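Local structure of adenylate isopentenyltransferase (3A8T) at residues M46-G50 with L278-I283; L60-F64 with S329-S334; P65-S71 with K131-G137; A145-D149 with E170-C175. The protein transfers an isopentenyl group from dimethylallyl diphosphate to ATP, ADP or AMP, a step in the making of cytokinins in hop. All blocks are in the same frame, centred on the assembly; numbering follows the deposited sequence.

Contact 1. Residues M46-G50 with L278-I283; sequences MGATG and LAKRQI. With ATP (adenosine-5'-triphosphate), chain B; PO4 (phosphate ion), chain C.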
loop_
_atom_site.group_PDB
_atom_site.type_symbol
_atom_site.label_atom_id
_atom_site.label_comp_id
_atom_site.label_asym_id
_atom_site.label_seq_id
_atom_site.Cartn_x
_atom_site.Cartn_y
_atom_site.Cartn_z
ATOM N N MET A 46 6.830 -1.352 8.077
ATOM C CA MET A 46 7.098 -2.128 6.881
ATOM C C MET A 46 6.359 -3.464 6.722
ATOM O O MET A 46 5.882 -4.081 7.689
ATOM C CB MET A 46 8.586 -2.422 6.799
ATOM C CG MET A 46 9.426 -1.270 6.278
ATOM S SD MET A 46 11.189 -1.745 6.205
ATOM C CE MET A 46 11.157 -2.593 7.678
ATOM N N GLY A 47 6.299 -3.912 5.475
ATOM C CA GLY A 47 5.640 -5.155 5.159
ATOM C C GLY A 47 5.021 -5.118 3.764
ATOM O O GLY A 47 4.851 -4.050 3.146
ATOM N N ALA A 48 4.723 -6.301 3.255
ATOM C CA ALA A 48 4.097 -6.415 1.954
ATOM C C ALA A 48 2.713 -5.754 1.999
ATOM O O ALA A 48 2.194 -5.433 3.083
ATOM C CB ALA A 48 3.958 -7.895 1.554
ATOM N N THR A 49 2.151 -5.564 0.797
ATOM C CA THR A 49 0.839 -4.996 0.547
ATOM C C THR A 49 -0.244 -5.739 1.311
ATOM O O THR A 49 -0.301 -6.963 1.297
ATOM C CB THR A 49 0.511 -5.086 -0.944
ATOM O OG1 THR A 49 -0.872 -4.770 -1.169
ATOM C CG2 THR A 49 0.821 -6.499 -1.468
ATOM N N GLY A 50 -1.101 -4.992 1.991
ATOM C CA GLY A 50 -2.171 -5.605 2.729
ATOM C C GLY A 50 -1.802 -6.268 4.035
ATOM O O GLY A 50 -2.648 -6.984 4.573
ATOM N N LEU A 278 3.325 -9.381 -6.518
ATOM C CA LEU A 278 3.901 -8.161 -5.937
ATOM C C LEU A 278 4.240 -8.453 -4.467
ATOM O O LEU A 278 5.273 -8.026 -3.959
ATOM C CB LEU A 278 2.902 -6.993 -6.028
ATOM C CG LEU A 278 3.337 -5.759 -5.232
ATOM C CD1 LEU A 278 4.656 -5.206 -5.801
ATOM C CD2 LEU A 278 2.246 -4.696 -5.234
ATOM N N ALA A 279 3.367 -9.208 -3.803
ATOM C CA ALA A 279 3.592 -9.544 -2.400
ATOM C C ALA A 279 4.911 -10.316 -2.220
ATOM O O ALA A 279 5.705 -10.061 -1.292
ATOM C CB ALA A 279 2.375 -10.364 -1.821
ATOM N N LYS A 280 5.155 -11.217 -3.152
ATOM C CA LYS A 280 6.345 -12.020 -3.098
ATOM C C LYS A 280 7.587 -11.198 -3.313
ATOM O O LYS A 280 8.607 -11.406 -2.633
ATOM C CB LYS A 280 6.298 -13.146 -4.126
ATOM C CG LYS A 280 5.144 -14.118 -4.029
ATOM C CD LYS A 280 5.525 -15.373 -4.839
ATOM C CE LYS A 280 4.392 -16.374 -5.034
ATOM N NZ LYS A 280 3.801 -16.840 -3.765
ATOM N N ARG A 281 7.531 -10.272 -4.258
ATOM C CA ARG A 281 8.716 -9.448 -4.517
ATOM C C ARG A 281 9.024 -8.482 -3.373
ATOM O O ARG A 281 10.174 -8.131 -3.150
ATOM C CB ARG A 281 8.563 -8.657 -5.815
ATOM C CG ARG A 281 8.577 -9.532 -7.033
ATOM C CD ARG A 281 8.581 -8.734 -8.341
ATOM N NE ARG A 281 7.373 -7.924 -8.566
ATOM C CZ ARG A 281 6.286 -8.318 -9.248
ATOM N NH1 ARG A 281 6.200 -9.539 -9.797
ATOM N NH2 ARG A 281 5.292 -7.450 -9.425
ATOM N N GLN A 282 7.985 -8.045 -2.663
ATOM C CA GLN A 282 8.139 -7.142 -1.541
ATOM C C GLN A 282 8.802 -7.815 -0.366
ATOM O O GLN A 282 9.703 -7.251 0.239
ATOM C CB GLN A 282 6.783 -6.615 -1.130
ATOM C CG GLN A 282 6.253 -5.591 -2.120
ATOM C CD GLN A 282 4.904 -5.053 -1.730
ATOM O OE1 GLN A 282 4.020 -5.818 -1.364
ATOM N NE2 GLN A 282 4.725 -3.728 -1.830
ATOM N N ILE A 283 8.351 -9.030 -0.060
ATOM C CA ILE A 283 8.882 -9.828 1.032
ATOM C C ILE A 283 10.368 -10.115 0.804
ATOM O O ILE A 283 11.184 -9.872 1.693
ATOM C CB ILE A 283 8.112 -11.151 1.121
ATOM C CG1 ILE A 283 6.674 -10.876 1.567
ATOM C CG2 ILE A 283 8.815 -12.119 2.010
ATOM C CD1 ILE A 283 5.727 -12.057 1.301
HETATM P PG ATP B . 9.526 -1.193 -8.029
HETATM O O1G ATP B . 10.537 -0.091 -7.956
HETATM O O2G ATP B . 8.521 -0.853 -9.267
HETATM O O3G ATP B . 10.248 -2.605 -8.332
HETATM P PB ATP B . 8.909 -0.265 -5.510
HETATM O O1B ATP B . 9.894 -0.642 -4.543
HETATM O O2B ATP B . 9.379 1.046 -6.198
HETATM O O3B ATP B . 8.692 -1.409 -6.603
HETATM P PA ATP B . 6.311 -1.033 -4.727
HETATM O O1A ATP B . 6.725 -2.416 -4.546
HETATM O O2A ATP B . 5.347 -0.672 -3.471
HETATM O O3A ATP B . 7.535 0.073 -4.710
HETATM O "O5'" ATP B . 5.351 -0.832 -6.023
HETATM C "C5'" ATP B . 5.772 -1.546 -7.153
HETATM C "C4'" ATP B . 4.555 -1.705 -8.044
HETATM O "O4'" ATP B . 3.542 -2.410 -7.317
HETATM C "C3'" ATP B . 3.879 -0.376 -8.460
HETATM O "O3'" ATP B . 4.481 0.154 -9.638
HETATM C "C2'" ATP B . 2.414 -0.802 -8.655
HETATM O "O2'" ATP B . 2.224 -1.298 -9.935
HETATM C "C1'" ATP B . 2.190 -1.890 -7.630
HETATM N N9 ATP B . 1.543 -1.335 -6.410
HETATM C C8 ATP B . 2.182 -0.930 -5.238
HETATM N N7 ATP B . 1.320 -0.393 -4.401
HETATM C C5 ATP B . 0.077 -0.415 -4.961
HETATM C C6 ATP B . -1.255 0.015 -4.578
HETATM N N6 ATP B . -1.514 0.627 -3.377
HETATM N N1 ATP B . -2.263 -0.196 -5.449
HETATM C C2 ATP B . -2.058 -0.781 -6.622
HETATM N N3 ATP B . -0.853 -1.191 -7.024
HETATM C C4 ATP B . 0.219 -1.038 -6.263
HETATM P P PO4 C . -1.449 -2.121 4.269
HETATM O O1 PO4 C . -1.514 -0.679 4.653
HETATM O O2 PO4 C . -1.305 -2.223 2.786
HETATM O O3 PO4 C . -0.284 -2.767 4.935
HETATM O O4 PO4 C . -2.691 -2.803 4.697
#
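Thr49 and Gln282 carry the one hydrogen bond between the loop 46-50 and the helix segment 278-283. The backbone N of Thr49 gives its hydrogen to OE1 of Gln282 over 2.9 Å in a fairly straight bond (160° at the hydrogen), the donor tilted from the carbonyl plane of the amide. Gln282 sends CG anti to its own carbonyl carbon (chi1 -74°) and runs extended from there, long enough to span from helix to loop. OE1 also lies close to carbon, 3.3 Å from CG2 of Thr49. Packing is tight around Ala48, whose CB stands 4.0 Å from CG1 of Ile283 and faces CB of Ala279 at 4.5 Å; two alanines suit a place where loop and helix come so near, and Leu187 of helix 184-201 closes over both. An alanine in place of Gln282 would probably leave the N-H of Thr49 without this acceptor and open a gap between the loop and the nucleotide.

The Thr49 side is looser and partly exposed: CG2 rests lightly on Leu278 CD2, while OG1 turns to Arg194. NE2 of Gln282 bonds weakly to Gly138 O and merely approaches O2A of ATP (3.5 Å); CD2 of Leu278 reaches the ribose O4' at 3.4 Å. Gly50, whose positive phi (76°) is easy for glycine, donates its N-H to O2 of a phosphate ion that Gly52, Lys53 and Ser54 also bind; the ion, probably from the crystallisation liquor, may mark the loop's anion site. Strand, glycine-rich loop and backbone amides gathered round a phosphate are the hallmark of the P-loop (Walker A motif).

Contact 2. Residues L60-F64 with S329-S334; sequences LAAHF and SVKIVS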
loop_
_atom_site.group_PDB
_atom_site.type_symbol
_atom_site.label_atom_id
_atom_site.label_comp_id
_atom_site.label_asym_id
_atom_site.label_seq_id
_atom_site.Cartn_x
_atom_site.Cartn_y
_atom_site.Cartn_z
ATOM N N LEU A 60 -1.586 2.573 16.989
ATOM C CA LEU A 60 -0.501 3.141 17.777
ATOM C C LEU A 60 -0.748 4.590 18.149
ATOM O O LEU A 60 -0.171 5.080 19.090
ATOM C CB LEU A 60 0.827 3.056 16.984
ATOM C CG LEU A 60 1.484 1.662 16.824
ATOM C CD1 LEU A 60 2.559 1.729 15.816
ATOM C CD2 LEU A 60 2.080 1.151 18.163
ATOM N N ALA A 61 -1.607 5.277 17.401
ATOM C CA ALA A 61 -1.875 6.688 17.636
ATOM C C ALA A 61 -2.672 6.838 18.896
ATOM O O ALA A 61 -2.626 7.882 19.519
ATOM C CB ALA A 61 -2.633 7.325 16.424
ATOM N N ALA A 62 -3.413 5.802 19.272
ATOM C CA ALA A 62 -4.166 5.912 20.508
ATOM C C ALA A 62 -3.201 5.904 21.748
ATOM O O ALA A 62 -3.615 6.287 22.835
ATOM C CB ALA A 62 -5.207 4.764 20.622
ATOM N N HIS A 63 -1.938 5.519 21.545
ATOM C CA HIS A 63 -0.936 5.403 22.614
ATOM C C HIS A 63 0.158 6.418 22.538
ATOM O O HIS A 63 0.786 6.741 23.528
ATOM C CB HIS A 63 -0.218 4.053 22.548
ATOM C CG HIS A 63 -1.101 2.884 22.825
ATOM N ND1 HIS A 63 -1.141 2.270 24.051
ATOM C CD2 HIS A 63 -2.049 2.287 22.068
ATOM C CE1 HIS A 63 -2.086 1.346 24.042
ATOM N NE2 HIS A 63 -2.651 1.339 22.848
ATOM N N PHE A 64 0.412 6.880 21.330
ATOM C CA PHE A 64 1.458 7.830 21.071
ATOM C C PHE A 64 1.039 8.950 20.149
ATOM O O PHE A 64 0.552 8.710 19.056
ATOM C CB PHE A 64 2.619 7.118 20.410
ATOM C CG PHE A 64 3.128 5.939 21.179
ATOM C CD1 PHE A 64 3.851 6.124 22.362
ATOM C CD2 PHE A 64 2.865 4.645 20.734
ATOM C CE1 PHE A 64 4.294 5.049 23.086
ATOM C CE2 PHE A 64 3.307 3.543 21.455
ATOM C CZ PHE A 64 4.021 3.741 22.633
ATOM N N SER A 329 4.062 -4.169 19.533
ATOM C CA SER A 329 4.503 -2.897 18.906
ATOM C C SER A 329 4.510 -1.739 19.919
ATOM O O SER A 329 5.434 -0.947 19.904
ATOM C CB SER A 329 3.580 -2.472 17.747
ATOM O OG SER A 329 3.439 -3.462 16.750
ATOM N N VAL A 330 3.474 -1.647 20.764
ATOM C CA VAL A 330 3.383 -0.567 21.746
ATOM C C VAL A 330 4.656 -0.584 22.598
ATOM O O VAL A 330 5.314 0.469 22.760
ATOM C CB VAL A 330 2.104 -0.707 22.646
ATOM C CG1 VAL A 330 2.187 0.210 23.859
ATOM C CG2 VAL A 330 0.903 -0.371 21.879
ATOM N N LYS A 331 5.010 -1.784 23.086
ATOM C CA LYS A 331 6.201 -1.991 23.888
ATOM C C LYS A 331 7.486 -1.565 23.155
ATOM O O LYS A 331 8.336 -0.836 23.702
ATOM C CB LYS A 331 6.331 -3.451 24.282
ATOM C CG LYS A 331 5.259 -3.940 25.185
ATOM C CD LYS A 331 5.048 -5.442 25.033
ATOM C CE LYS A 331 6.176 -6.268 25.652
ATOM N NZ LYS A 331 5.824 -7.744 25.854
ATOM N N ILE A 332 7.641 -2.017 21.920
ATOM C CA ILE A 332 8.829 -1.655 21.171
ATOM C C ILE A 332 8.890 -0.125 20.997
ATOM O O ILE A 332 9.901 0.469 21.261
ATOM C CB ILE A 332 8.825 -2.340 19.768
ATOM C CG1 ILE A 332 8.941 -3.854 19.914
ATOM C CG2 ILE A 332 9.957 -1.795 18.875
ATOM C CD1 ILE A 332 8.641 -4.633 18.577
ATOM N N VAL A 333 7.796 0.510 20.578
ATOM C CA VAL A 333 7.822 1.955 20.318
ATOM C C VAL A 333 8.090 2.708 21.590
ATOM O O VAL A 333 8.884 3.624 21.644
ATOM C CB VAL A 333 6.510 2.410 19.708
ATOM C CG1 VAL A 333 6.407 3.906 19.748
ATOM C CG2 VAL A 333 6.405 1.886 18.332
ATOM N N SER A 334 7.404 2.282 22.619
ATOM C CA SER A 334 7.572 2.813 23.945
ATOM C C SER A 334 9.059 2.821 24.335
ATOM O O SER A 334 9.574 3.813 24.837
ATOM C CB SER A 334 6.791 1.930 24.892
ATOM O OG SER A 334 6.378 2.670 25.994
#
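Phe64 and His63 meet Val330 and Val333 in an apolar contact without hydrogen bonds, made where the chain leaves helix 53-61 and comes against the C-terminal helix 315-338. The ring of Phe64 takes CG1 of Val333 over one face, 3.7 Å from its centroid and 16° off the normal, a CH-pi contact. CB of His63 lies on the opposite face, which leaves the phenyl group clasped from both sides. At its edge CZ points to the backbone O of Val330, 3.5 Å away. His63 is met in the same manner: CG2 of Val330 sits 3.8 Å from the imidazole centroid, almost exactly on the normal. CG1 of Val330, anti to the backbone N (chi1 167°), bridges the two aromatic residues, near His63 ND1 and Phe64 CZ. Branched valines suit this place because each offers methyls to flat rings without a long chain to order. Deeper in, CD2 of Leu60 approaches CB of Ser329 at 3.9 Å, and the small serine gives it room while OG bonds to Val325 O. Below this inner end lies the parallel sheet: Leu60 and Val333 both touch Leu43 of strand 41-46, Leu60 also meets Leu66 of strand 66-70, and Ser329 packs on Leu178 of strand 174-181.

Contact 3. Residues P65-S71 with K131-G137; sequences PLEVINS and KLPVLVG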
loop_
_atom_site.group_PDB
_atom_site.type_symbol
_atom_site.label_atom_id
_atom_site.label_comp_id
_atom_site.label_asym_id
_atom_site.label_seq_id
_atom_site.Cartn_x
_atom_site.Cartn_y
_atom_site.Cartn_z
ATOM N N PRO A 65 1.243 10.196 20.577
ATOM C CA PRO A 65 0.871 11.307 19.687
ATOM C C PRO A 65 1.727 11.156 18.405
ATOM O O PRO A 65 2.960 11.205 18.442
ATOM C CB PRO A 65 1.228 12.558 20.507
ATOM C CG PRO A 65 2.287 12.063 21.502
ATOM C CD PRO A 65 1.856 10.662 21.846
ATOM N N LEU A 66 1.085 10.941 17.268
ATOM C CA LEU A 66 1.879 10.753 16.069
ATOM C C LEU A 66 1.190 11.240 14.794
ATOM O O LEU A 66 0.054 11.679 14.823
ATOM C CB LEU A 66 2.323 9.270 15.992
ATOM C CG LEU A 66 1.301 8.184 15.680
ATOM C CD1 LEU A 66 1.054 8.160 14.194
ATOM C CD2 LEU A 66 1.783 6.818 16.158
ATOM N N GLU A 67 1.907 11.211 13.690
ATOM C CA GLU A 67 1.360 11.654 12.412
ATOM C C GLU A 67 1.994 10.689 11.415
ATOM O O GLU A 67 3.135 10.224 11.585
ATOM C CB GLU A 67 1.751 13.129 12.062
ATOM C CG GLU A 67 1.465 14.188 13.188
ATOM C CD GLU A 67 1.296 15.674 12.687
ATOM O OE1 GLU A 67 1.356 15.909 11.459
ATOM O OE2 GLU A 67 1.115 16.617 13.524
ATOM N N VAL A 68 1.243 10.410 10.362
ATOM C CA VAL A 68 1.662 9.469 9.353
ATOM C C VAL A 68 2.131 10.062 8.046
ATOM O O VAL A 68 1.554 11.006 7.527
ATOM C CB VAL A 68 0.496 8.438 9.066
ATOM C CG1 VAL A 68 0.770 7.676 7.802
ATOM C CG2 VAL A 68 0.350 7.457 10.224
ATOM N N ILE A 69 3.198 9.475 7.529
ATOM C CA ILE A 69 3.748 9.834 6.219
ATOM C C ILE A 69 3.563 8.560 5.418
ATOM O O ILE A 69 4.006 7.499 5.830
ATOM C CB ILE A 69 5.249 10.145 6.269
ATOM C CG1 ILE A 69 5.500 11.307 7.241
ATOM C CG2 ILE A 69 5.745 10.422 4.875
ATOM C CD1 ILE A 69 6.960 11.672 7.515
ATOM N N ASN A 70 2.846 8.660 4.317
ATOM C CA ASN A 70 2.607 7.525 3.437
ATOM C C ASN A 70 3.840 7.269 2.589
ATOM O O ASN A 70 4.374 8.209 2.010
ATOM C CB ASN A 70 1.466 7.828 2.490
ATOM C CG ASN A 70 1.406 6.853 1.350
ATOM O OD1 ASN A 70 1.538 7.211 0.201
ATOM N ND2 ASN A 70 1.218 5.617 1.675
ATOM N N SER A 71 4.284 6.007 2.519
ATOM C CA SER A 71 5.458 5.597 1.713
ATOM C C SER A 71 5.084 4.636 0.575
ATOM O O SER A 71 5.945 4.030 -0.042
ATOM C CB SER A 71 6.530 4.936 2.581
ATOM O OG SER A 71 6.007 3.819 3.255
ATOM N N LYS A 131 5.402 15.446 17.651
ATOM C CA LYS A 131 4.749 14.160 17.536
ATOM C C LYS A 131 5.695 13.254 16.780
ATOM O O LYS A 131 6.580 13.714 16.017
ATOM C CB LYS A 131 3.428 14.253 16.808
ATOM C CG LYS A 131 2.576 15.310 17.389
ATOM C CD LYS A 131 1.137 15.018 17.189
ATOM C CE LYS A 131 0.313 16.189 17.683
ATOM N NZ LYS A 131 0.538 16.416 19.146
ATOM N N LEU A 132 5.524 11.959 16.988
ATOM C CA LEU A 132 6.382 11.027 16.297
ATOM C C LEU A 132 5.981 10.824 14.851
ATOM O O LEU A 132 4.827 10.609 14.583
ATOM C CB LEU A 132 6.354 9.696 17.013
ATOM C CG LEU A 132 7.070 8.618 16.228
ATOM C CD1 LEU A 132 8.561 8.666 16.368
ATOM C CD2 LEU A 132 6.564 7.363 16.768
ATOM N N PRO A 133 6.924 10.998 13.891
ATOM C CA PRO A 133 6.589 10.776 12.471
ATOM C C PRO A 133 6.650 9.225 12.241
ATOM O O PRO A 133 7.546 8.521 12.771
ATOM C CB PRO A 133 7.701 11.509 11.730
ATOM C CG PRO A 133 8.824 11.409 12.636
ATOM C CD PRO A 133 8.231 11.662 14.010
ATOM N N VAL A 134 5.706 8.691 11.477
ATOM C CA VAL A 134 5.629 7.245 11.208
ATOM C C VAL A 134 5.532 7.016 9.707
ATOM O O VAL A 134 4.549 7.413 9.090
ATOM C CB VAL A 134 4.403 6.684 11.858
ATOM C CG1 VAL A 134 4.354 5.183 11.717
ATOM C CG2 VAL A 134 4.377 7.122 13.328
ATOM N N LEU A 135 6.561 6.396 9.130
ATOM C CA LEU A 135 6.574 6.094 7.698
ATOM C C LEU A 135 5.755 4.819 7.466
ATOM O O LEU A 135 6.140 3.770 7.923
ATOM C CB LEU A 135 8.008 5.871 7.248
ATOM C CG LEU A 135 8.313 6.027 5.779
ATOM C CD1 LEU A 135 7.972 7.412 5.299
ATOM C CD2 LEU A 135 9.806 5.715 5.562
ATOM N N VAL A 136 4.633 4.915 6.762
ATOM C CA VAL A 136 3.765 3.760 6.548
ATOM C C VAL A 136 3.588 3.423 5.091
ATOM O O VAL A 136 3.003 4.196 4.297
ATOM C CB VAL A 136 2.354 4.004 7.191
ATOM C CG1 VAL A 136 1.457 2.765 7.059
ATOM C CG2 VAL A 136 2.541 4.370 8.657
ATOM N N GLY A 137 4.086 2.251 4.725
ATOM C CA GLY A 137 3.972 1.873 3.339
ATOM C C GLY A 137 4.944 0.806 2.897
ATOM O O GLY A 137 5.863 0.400 3.630
HETATM O O HOH W 1 7.436 2.525 5.743
#
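Leu66 and Leu132 begin the pairing of two parallel strands, 66-70 and 132-136, neighbours in the sheet of this P-loop NTPase-like, Rossmann-type fold; the chain visits edge strand 97-98 and returns through helix 112-128 before adding 132-136 on the other side of 66-70. Six backbone hydrogen bonds join the two segments, from Leu132 N to Pro65 O through to Ser71 N to Val136 O at 2.8 Å. Ile69 N to Val134 O is nearly straight (178°). Proline is tolerated at 133 because Val134 N serves Glu67 O and strand 66-70 asks no N-H of Pro133, whose backbone still bonds to Leu43 of strand 41-46.

Apolar contacts fill both faces. On one, Leu66 CG stands between its backbone N and carbonyl carbon (chi1 71°), which puts CD1 of Leu66 3.6 Å from CG2 of Val134; CG1 of Val68 lies 3.8 Å from CG2 of Val136, beneath helix 53-61. The beta-branched valines suit an extended backbone. On the other, CG2 of Ile69 meets CD1 of Leu135 at 3.8 Å, under helix 112-128.

The charged side chains sit near the start of the strands: OE1 of buried Glu67 is held by a salt bridge from Arg129 and a hydrogen bond with His98, while CD of Lys131 passes 4.0 Å from OE2 of Glu67. At the far end a water lies 3.1 Å from Ser71 OG and bonds weakly to Leu135 O.

Contact 4. Residues A145-D149 with E170-C175; sequences ALLVD and ELRYDC
Arg172 and Tyr173 lie across the C-terminal end of helix 140-147, where that helix of the Rossmann-type fold stops and the chain returns to strand 174-181. The guanidinium reaches the last turn nearly edge-on: NH1 gives a hydrogen bond to Leu146 O at 2.8 Å, in the carbonyl plane but bent (133°). The backbone N of Arg172 binds Leu147 O at 2.7 Å, almost straight, and Asp149 N binds Glu170 O, also at 2.7 Å. Arginine suits the spot because its length spans the turn, its CD passing Val148 O, which Arg116 of helix 112-128 bonds, while OH of Tyr173 stands over the centre of one guanidinium face. A leucine in place of Arg172 would probably leave Leu146 O without this donor and Tyr173 OH without the flat group it lies over.

Tyr173 crosses Leu147 at about a right angle and meets it by the ring edge, CD2 of Tyr173 to CD2 of Leu147 at 3.7 Å; its CG, anti to the carbonyl carbon (chi1 -52°), sets that edge beside Leu146 and Leu147. CB of Leu147 touches CD2 of Leu171, and Leu147 also packs on Leu42 and Val44 of strand 41-46; its CD1 comes 4.0 Å from SG of Cys175.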
loop_
_atom_site.group_PDB
_atom_site.type_symbol
_atom_site.label_atom_id
_atom_site.label_comp_id
_atom_site.label_asym_id
_atom_site.label_seq_id
_atom_site.Cartn_x
_atom_site.Cartn_y
_atom_site.Cartn_z
ATOM N N ALA A 145 15.076 5.615 -0.499
ATOM C CA ALA A 145 15.449 6.941 -0.951
ATOM C C ALA A 145 15.381 7.931 0.212
ATOM O O ALA A 145 16.299 8.729 0.407
ATOM C CB ALA A 145 14.523 7.406 -2.061
ATOM N N LEU A 146 14.297 7.864 0.977
ATOM C CA LEU A 146 14.107 8.770 2.085
ATOM C C LEU A 146 15.060 8.591 3.243
ATOM O O LEU A 146 15.574 9.570 3.749
ATOM C CB LEU A 146 12.682 8.675 2.628
ATOM C CG LEU A 146 12.460 9.429 3.953
ATOM C CD1 LEU A 146 12.466 10.946 3.693
ATOM C CD2 LEU A 146 11.149 9.038 4.546
ATOM N N LEU A 147 15.319 7.346 3.641
ATOM C CA LEU A 147 16.144 7.048 4.806
ATOM C C LEU A 147 17.666 7.127 4.699
ATOM O O LEU A 147 18.307 7.426 5.706
ATOM C CB LEU A 147 15.753 5.677 5.379
ATOM C CG LEU A 147 14.314 5.486 5.892
ATOM C CD1 LEU A 147 14.215 4.158 6.620
ATOM C CD2 LEU A 147 13.933 6.600 6.827
ATOM N N VAL A 148 18.262 6.865 3.538
ATOM C CA VAL A 148 19.726 6.931 3.467
ATOM C C VAL A 148 20.378 8.322 3.712
ATOM O O VAL A 148 19.754 9.379 3.640
ATOM C CB VAL A 148 20.325 6.369 2.110
ATOM C CG1 VAL A 148 20.057 4.861 1.982
ATOM C CG2 VAL A 148 19.802 7.142 0.941
ATOM N N ASP A 149 21.659 8.270 4.023
ATOM C CA ASP A 149 22.441 9.458 4.266
ATOM C C ASP A 149 22.736 10.220 2.982
ATOM O O ASP A 149 22.655 11.436 2.934
ATOM C CB ASP A 149 23.733 9.071 4.958
ATOM C CG ASP A 149 23.950 9.868 6.200
ATOM O OD1 ASP A 149 23.733 11.111 6.119
ATOM O OD2 ASP A 149 24.325 9.253 7.237
ATOM N N GLU A 170 25.291 5.785 6.522
ATOM C CA GLU A 170 24.118 4.862 6.619
ATOM C C GLU A 170 22.758 5.602 6.645
ATOM O O GLU A 170 22.358 6.186 5.640
ATOM C CB GLU A 170 24.259 3.967 7.864
ATOM C CG GLU A 170 23.125 2.942 8.016
ATOM C CD GLU A 170 22.738 2.727 9.471
ATOM O OE1 GLU A 170 22.667 3.745 10.226
ATOM O OE2 GLU A 170 22.501 1.560 9.851
ATOM N N LEU A 171 22.060 5.571 7.780
ATOM C CA LEU A 171 20.744 6.218 7.872
ATOM C C LEU A 171 20.671 7.657 8.399
ATOM O O LEU A 171 21.370 8.085 9.282
ATOM C CB LEU A 171 19.752 5.331 8.627
ATOM C CG LEU A 171 19.565 3.911 8.036
ATOM C CD1 LEU A 171 18.476 3.233 8.784
ATOM C CD2 LEU A 171 19.234 3.914 6.597
ATOM N N ARG A 172 19.813 8.407 7.749
ATOM C CA ARG A 172 19.587 9.796 8.017
ATOM C C ARG A 172 18.926 9.974 9.362
ATOM O O ARG A 172 19.186 10.952 10.045
ATOM C CB ARG A 172 18.673 10.310 6.927
ATOM C CG ARG A 172 18.911 11.690 6.487
ATOM C CD ARG A 172 18.343 11.788 5.106
ATOM N NE ARG A 172 17.764 13.097 4.897
ATOM C CZ ARG A 172 16.689 13.310 4.165
ATOM N NH1 ARG A 172 16.083 12.298 3.580
ATOM N NH2 ARG A 172 16.226 14.543 4.030
ATOM N N TYR A 173 18.069 9.031 9.744
ATOM C CA TYR A 173 17.369 9.163 10.991
ATOM C C TYR A 173 17.684 8.073 12.002
ATOM O O TYR A 173 18.434 7.151 11.758
ATOM C CB TYR A 173 15.868 9.145 10.720
ATOM C CG TYR A 173 15.399 10.121 9.681
ATOM C CD1 TYR A 173 15.317 11.483 9.949
ATOM C CD2 TYR A 173 15.108 9.687 8.388
ATOM C CE1 TYR A 173 14.956 12.391 8.935
ATOM C CE2 TYR A 173 14.764 10.578 7.382
ATOM C CZ TYR A 173 14.685 11.920 7.657
ATOM O OH TYR A 173 14.285 12.756 6.648
ATOM N N ASP A 174 17.077 8.209 13.160
ATOM C CA ASP A 174 17.186 7.246 14.223
ATOM C C ASP A 174 15.893 6.440 14.029
ATOM O O ASP A 174 14.822 6.820 14.517
ATOM C CB ASP A 174 17.150 7.994 15.548
ATOM C CG ASP A 174 17.177 7.077 16.727
ATOM O OD1 ASP A 174 17.656 5.926 16.567
ATOM O OD2 ASP A 174 16.747 7.524 17.816
ATOM N N CYS A 175 16.001 5.333 13.311
ATOM C CA CYS A 175 14.840 4.513 12.990
ATOM C C CYS A 175 14.474 3.324 13.870
ATOM O O CYS A 175 15.331 2.670 14.447
ATOM C CB CYS A 175 14.995 3.957 11.573
ATOM S SG CYS A 175 15.250 5.124 10.310
#

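Contacts 1 and 3 are buried, whereas contacts 2 and 4 are partly buried and lie farther from the chain's centre, each about 21 Å from it. Contact 3 is mostly backbone hydrogen bonding within the sheet; contact 1 rests on one side-chain amide beside bound ATP. Contact 2 has no hydrogen bond and relies on rings and methyls, while contact 4 secures a helix end with polar bonds over an apolar base. The elements are linked: helix 53-61 leads from contact 2 into strand 66-70 of contact 3, where Leu60 meets Leu66, and strand 132-136 precedes helix 140-147 of contact 4, where Leu135 touches Leu146.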